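Side-chain contacts in chemotaxis signal transduction protein (Thermoanaerobacter tengcongensis, PDB 2QDL), which probably serves as the CheW scaffold of bacterial chemotaxis, coupling membrane chemoreceptors to the histidine kinase CheA: residues I40-E45 with F49-I54; K68-G73 with T122-G127. All blocks are in the same frame, centred on the assembly; numbering follows the deposited sequence.

Contact 1 (I40-E45 with F49-I54); sequences ITKIPE and FIEGII
I40 lays its side chain against E51, G52 and I54 where the loop 40-45 packs on strand 50-56 of the CheW beta-barrel. CG2 of I40 rests 3.7 Å from CA of G52, while CG1 reaches CG2 of I54 at 3.8 Å; the E51 side chain crosses the isoleucine at about a right angle, its CG against the I40 CG2. T41 then joins the strand through its backbone in a single antiparallel hydrogen-bonded bridge with I53: its N donates to the I53 O, and the I53 N to the T41 O, both at 2.8 Å. The T41 O also lies 3.2 Å from CA of G52, which with E51 forms a classic beta bulge facing V63. K42 runs its extended chain alongside E51, CE 3.6 Å from OE2; NZ stays beyond salt-bridge distance, and the carboxylate is bridged instead by K68 through OE1. I43 sends CG1, turned beside its own N (chi1 -55°), against the I53 CD1 at 3.8 Å. Its N, finally, donates to a water, 2.8 Å from the water oxygen, which also lies 2.9 Å from the I50 O, to which it can donate.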
loop_
_atom_site.group_PDB
_atom_site.type_symbol
_atom_site.label_atom_id
_atom_site.label_comp_id
_atom_site.label_asym_id
_atom_site.label_seq_id
_atom_site.Cartn_x
_atom_site.Cartn_y
_atom_site.Cartn_z
ATOM N N ILE A 40 2.238 13.529 -10.703
ATOM C CA ILE A 40 0.907 13.408 -10.131
ATOM C C ILE A 40 0.219 14.745 -10.404
ATOM O O ILE A 40 0.763 15.805 -10.102
ATOM C CB ILE A 40 0.918 13.035 -8.617
ATOM C CG1 ILE A 40 1.684 11.719 -8.411
ATOM C CG2 ILE A 40 -0.507 12.869 -8.090
ATOM C CD1 ILE A 40 1.889 11.380 -6.992
ATOM N N THR A 41 -0.937 14.679 -11.053
ATOM C CA THR A 41 -1.699 15.873 -11.329
ATOM C C THR A 41 -2.760 15.985 -10.261
ATOM O O THR A 41 -3.619 15.106 -10.117
ATOM C CB THR A 41 -2.328 15.858 -12.746
ATOM O OG1 THR A 41 -1.313 15.565 -13.714
ATOM C CG2 THR A 41 -2.957 17.221 -13.073
ATOM N N LYS A 42 -2.684 17.072 -9.506
ATOM C CA LYS A 42 -3.631 17.319 -8.443
ATOM C C LYS A 42 -5.006 17.598 -9.034
ATOM O O LYS A 42 -5.133 18.325 -10.020
ATOM C CB LYS A 42 -3.167 18.477 -7.555
ATOM C CG LYS A 42 -1.806 18.219 -6.877
ATOM C CD LYS A 42 -1.388 19.416 -6.021
ATOM C CE LYS A 42 -0.144 19.111 -5.196
ATOM N NZ LYS A 42 0.131 20.234 -4.241
ATOM N N ILE A 43 -6.020 17.005 -8.424
ATOM C CA ILE A 43 -7.398 17.162 -8.869
ATOM C C ILE A 43 -8.181 18.018 -7.862
ATOM O O ILE A 43 -8.242 17.655 -6.679
ATOM C CB ILE A 43 -8.083 15.798 -9.021
ATOM C CG1 ILE A 43 -7.274 14.874 -9.948
ATOM C CG2 ILE A 43 -9.557 15.967 -9.465
ATOM C CD1 ILE A 43 -7.033 15.376 -11.378
ATOM N N PRO A 44 -8.796 19.138 -8.328
ATOM C CA PRO A 44 -9.542 20.042 -7.435
ATOM C C PRO A 44 -10.691 19.319 -6.745
ATOM O O PRO A 44 -11.221 18.356 -7.284
ATOM C CB PRO A 44 -10.100 21.118 -8.388
ATOM C CG PRO A 44 -9.234 21.058 -9.627
ATOM C CD PRO A 44 -8.841 19.594 -9.735
ATOM N N GLU A 45 -11.059 19.778 -5.551
ATOM C CA GLU A 45 -12.250 19.284 -4.838
ATOM C C GLU A 45 -12.152 17.848 -4.360
ATOM O O GLU A 45 -13.174 17.190 -4.169
ATOM C CB GLU A 45 -13.523 19.439 -5.691
ATOM C CG GLU A 45 -13.674 20.769 -6.432
ATOM C CD GLU A 45 -14.242 21.862 -5.554
ATOM O OE1 GLU A 45 -15.472 22.134 -5.650
ATOM O OE2 GLU A 45 -13.455 22.448 -4.764
ATOM N N PHE A 49 -5.826 13.564 1.113
ATOM C CA PHE A 49 -5.088 12.291 1.008
ATOM C C PHE A 49 -5.108 11.717 -0.410
ATOM O O PHE A 49 -4.307 10.849 -0.725
ATOM C CB PHE A 49 -5.563 11.255 2.047
ATOM C CG PHE A 49 -6.919 10.700 1.775
ATOM C CD1 PHE A 49 -8.036 11.190 2.452
ATOM C CD2 PHE A 49 -7.103 9.677 0.855
ATOM C CE1 PHE A 49 -9.314 10.669 2.205
ATOM C CE2 PHE A 49 -8.383 9.165 0.603
ATOM C CZ PHE A 49 -9.490 9.674 1.283
ATOM N N ILE A 50 -6.035 12.199 -1.253
ATOM C CA ILE A 50 -5.988 11.929 -2.692
ATOM C C ILE A 50 -5.041 12.915 -3.359
ATOM O O ILE A 50 -5.422 14.042 -3.706
ATOM C CB ILE A 50 -7.358 12.015 -3.376
ATOM C CG1 ILE A 50 -8.439 11.277 -2.562
ATOM C CG2 ILE A 50 -7.256 11.505 -4.837
ATOM C CD1 ILE A 50 -8.541 9.815 -2.870
ATOM N N GLU A 51 -3.797 12.491 -3.537
ATOM C CA GLU A 51 -2.782 13.391 -4.060
ATOM C C GLU A 51 -3.139 13.862 -5.454
ATOM O O GLU A 51 -2.797 14.978 -5.845
ATOM C CB GLU A 51 -1.405 12.712 -4.084
ATOM C CG GLU A 51 -0.257 13.701 -4.343
ATOM C CD GLU A 51 -0.145 14.771 -3.248
ATOM O OE1 GLU A 51 -0.512 14.472 -2.088
ATOM O OE2 GLU A 51 0.321 15.894 -3.554
ATOM N N GLY A 52 -3.792 12.986 -6.224
ATOM C CA GLY A 52 -4.142 13.306 -7.584
ATOM C C GLY A 52 -4.202 12.114 -8.485
ATOM O O GLY A 52 -4.517 11.010 -8.058
ATOM N N ILE A 53 -3.891 12.335 -9.746
ATOM C CA ILE A 53 -3.943 11.266 -10.687
ATOM C C ILE A 53 -2.683 11.177 -11.518
ATOM O O ILE A 53 -1.967 12.157 -11.692
ATOM C CB ILE A 53 -5.240 11.336 -11.579
ATOM C CG1 ILE A 53 -6.480 11.029 -10.744
ATOM C CG2 ILE A 53 -5.200 10.285 -12.653
ATOM C CD1 ILE A 53 -7.769 11.366 -11.447
ATOM N N ILE A 54 -2.413 9.973 -12.002
ATOM C CA ILE A 54 -1.376 9.748 -13.005
ATOM C C ILE A 54 -2.004 9.165 -14.286
ATOM O O ILE A 54 -3.047 8.502 -14.267
ATOM C CB ILE A 54 -0.213 8.838 -12.489
ATOM C CG1 ILE A 54 -0.746 7.480 -11.989
ATOM C CG2 ILE A 54 0.619 9.579 -11.422
ATOM C CD1 ILE A 54 0.329 6.410 -11.884
HETATM O O HOH W 1 -6.205 15.495 -6.085
#

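Contact 2 (K68-G73 with T122-G127); sequences KRFGIG and TAFVEG
F124 meets both R69 and F70, and these three side chains carry most of the contact between the end of helix 66-70 and the short 3-10 turn that leads into strand 125-131. No hydrogen bond crosses it. The backbones stay well apart, the nearest CA pair, F70 and F124, being 8.2 Å from each other, and the phenyl group of F124 spans the distance.

The aromatic part is the pairing of F70 with F124. The F70 CE1 comes in over one face of the F124 ring and sits 3.5 Å from its CG, with CD1 as close to the F124 CD2. The pair is oblique, its planes inclined at 41° and its centroids 5.1 Å apart. At the edge of the F70 ring, in its plane, lies CD1 of I72, and I139 of strand 134-139 also touches this phenylalanine.

The second kind of contact is between arginine and ring. R69 starts with CG anti to the backbone N (chi1 -172°) and bends at chi2, which carries its guanidinium across the far end of F124. The F124 CZ lies over one face of that group, toward its rim, 3.7 Å from NE, with the two planes 52° apart. The polar end is held by other parts of the chain: NE donates to the L144 O and NH2 to the E146 O. These bonds should fix the rotation of the guanidinium, which also makes a cation-pi contact with F49.

The contact joins the C-terminal end of helix 66-70, followed by G71 at positive phi, through aromatic packing to the 3-10 entry of a strand of the CheW beta-barrel.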
loop_
_atom_site.group_PDB
_atom_site.type_symbol
_atom_site.label_atom_id
_atom_site.label_comp_id
_atom_site.label_asym_id
_atom_site.label_seq_id
_atom_site.Cartn_x
_atom_site.Cartn_y
_atom_site.Cartn_z
ATOM N N LYS A 68 -0.960 10.806 4.580
ATOM C CA LYS A 68 -2.122 11.670 4.783
ATOM C C LYS A 68 -3.372 10.851 5.117
ATOM O O LYS A 68 -4.197 11.251 5.961
ATOM C CB LYS A 68 -2.373 12.525 3.548
ATOM C CG LYS A 68 -1.224 13.406 3.184
ATOM C CD LYS A 68 -1.592 14.330 2.001
ATOM C CE LYS A 68 -0.382 15.098 1.567
ATOM N NZ LYS A 68 -0.720 15.944 0.425
ATOM N N ARG A 69 -3.493 9.691 4.485
ATOM C CA ARG A 69 -4.581 8.765 4.807
ATOM C C ARG A 69 -4.482 8.201 6.237
ATOM O O ARG A 69 -5.500 8.107 6.942
ATOM C CB ARG A 69 -4.622 7.625 3.773
ATOM C CG ARG A 69 -5.813 6.718 3.879
ATOM C CD ARG A 69 -7.115 7.552 3.895
ATOM N NE ARG A 69 -8.299 6.836 3.424
ATOM C CZ ARG A 69 -9.530 7.098 3.853
ATOM N NH1 ARG A 69 -9.731 8.047 4.750
ATOM N NH2 ARG A 69 -10.561 6.427 3.378
ATOM N N PHE A 70 -3.263 7.831 6.657
ATOM C CA PHE A 70 -3.036 7.220 7.969
ATOM C C PHE A 70 -2.732 8.223 9.107
ATOM O O PHE A 70 -2.895 7.900 10.262
ATOM C CB PHE A 70 -1.897 6.183 7.888
ATOM C CG PHE A 70 -2.114 5.084 6.881
ATOM C CD1 PHE A 70 -3.392 4.747 6.439
ATOM C CD2 PHE A 70 -1.025 4.379 6.374
ATOM C CE1 PHE A 70 -3.571 3.745 5.534
ATOM C CE2 PHE A 70 -1.210 3.370 5.447
ATOM C CZ PHE A 70 -2.498 3.036 5.040
ATOM N N GLY A 71 -2.258 9.419 8.762
ATOM C CA GLY A 71 -1.837 10.437 9.737
ATOM C C GLY A 71 -0.404 10.251 10.198
ATOM O O GLY A 71 -0.082 10.473 11.350
ATOM N N ILE A 72 0.456 9.840 9.284
ATOM C CA ILE A 72 1.884 9.643 9.561
ATOM C C ILE A 72 2.615 10.954 9.293
ATOM O O ILE A 72 2.182 11.746 8.437
ATOM C CB ILE A 72 2.480 8.449 8.702
ATOM C CG1 ILE A 72 1.771 7.120 9.075
ATOM C CG2 ILE A 72 4.021 8.342 8.863
ATOM C CD1 ILE A 72 2.087 5.967 8.142
ATOM N N GLY A 73 3.700 11.201 10.026
ATOM C CA GLY A 73 4.541 12.363 9.767
ATOM C C GLY A 73 4.929 12.473 8.305
ATOM O O GLY A 73 5.274 11.468 7.653
ATOM N N THR A 122 -7.166 0.279 12.331
ATOM C CA THR A 122 -7.316 -1.112 11.924
ATOM C C THR A 122 -8.125 -1.306 10.621
ATOM O O THR A 122 -7.997 -2.326 9.982
ATOM C CB THR A 122 -7.944 -1.953 13.046
ATOM O OG1 THR A 122 -9.243 -1.413 13.361
ATOM C CG2 THR A 122 -7.039 -1.938 14.280
ATOM N N ALA A 123 -8.927 -0.320 10.225
ATOM C CA ALA A 123 -9.647 -0.377 8.943
ATOM C C ALA A 123 -8.687 -0.534 7.770
ATOM O O ALA A 123 -9.073 -0.954 6.676
ATOM C CB ALA A 123 -10.531 0.856 8.758
ATOM N N PHE A 124 -7.433 -0.176 8.014
ATOM C CA PHE A 124 -6.385 -0.159 6.973
ATOM C C PHE A 124 -5.365 -1.270 7.197
ATOM O O PHE A 124 -4.353 -1.344 6.482
ATOM C CB PHE A 124 -5.647 1.185 6.967
ATOM C CG PHE A 124 -6.546 2.400 6.771
ATOM C CD1 PHE A 124 -7.425 2.486 5.687
ATOM C CD2 PHE A 124 -6.466 3.490 7.659
ATOM C CE1 PHE A 124 -8.228 3.610 5.518
ATOM C CE2 PHE A 124 -7.231 4.602 7.485
ATOM C CZ PHE A 124 -8.132 4.678 6.408
ATOM N N VAL A 125 -5.590 -2.095 8.210
ATOM C CA VAL A 125 -4.608 -3.126 8.584
ATOM C C VAL A 125 -5.145 -4.523 8.333
ATOM O O VAL A 125 -6.224 -4.889 8.852
ATOM C CB VAL A 125 -4.199 -3.016 10.073
ATOM C CG1 VAL A 125 -3.172 -4.130 10.480
ATOM C CG2 VAL A 125 -3.668 -1.631 10.383
ATOM N N GLU A 126 -4.421 -5.303 7.528
ATOM C CA GLU A 126 -4.800 -6.711 7.294
ATOM C C GLU A 126 -4.272 -7.598 8.436
ATOM O O GLU A 126 -4.983 -8.452 8.976
ATOM C CB GLU A 126 -4.266 -7.211 5.946
ATOM C CG GLU A 126 -4.416 -8.741 5.742
ATOM C CD GLU A 126 -3.946 -9.187 4.385
ATOM O OE1 GLU A 126 -4.407 -8.603 3.370
ATOM O OE2 GLU A 126 -3.099 -10.107 4.327
ATOM N N GLY A 127 -3.007 -7.399 8.792
ATOM C CA GLY A 127 -2.401 -8.189 9.834
ATOM C C GLY A 127 -1.061 -7.582 10.164
ATOM O O GLY A 127 -0.624 -6.626 9.521
#

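Overall arrangement
All of contact 1 precedes contact 2 in the sequence, and both fall within the CheW-like domain. Their centres are about 19 Å apart, yet they touch, because strand 50-56 pairs with strand 59-65, which runs on into helix 66-70. A salt bridge joins E51 OE1 to K68 NZ at 2.9 Å, and F49 packs against the start of segment 68-73. One curled mixed sheet serves the two of them. Contact 1 fastens a loop to the outer part of the barrel, whereas contact 2, nearer the chain's centre, ties its helix to the 3-10 turn leading into strand 125-131. Helix 66-70 thus meets strand 50-56 and F49 on one hand, through K68 and R69, and the turn at F124 on the other, through R69 and F70.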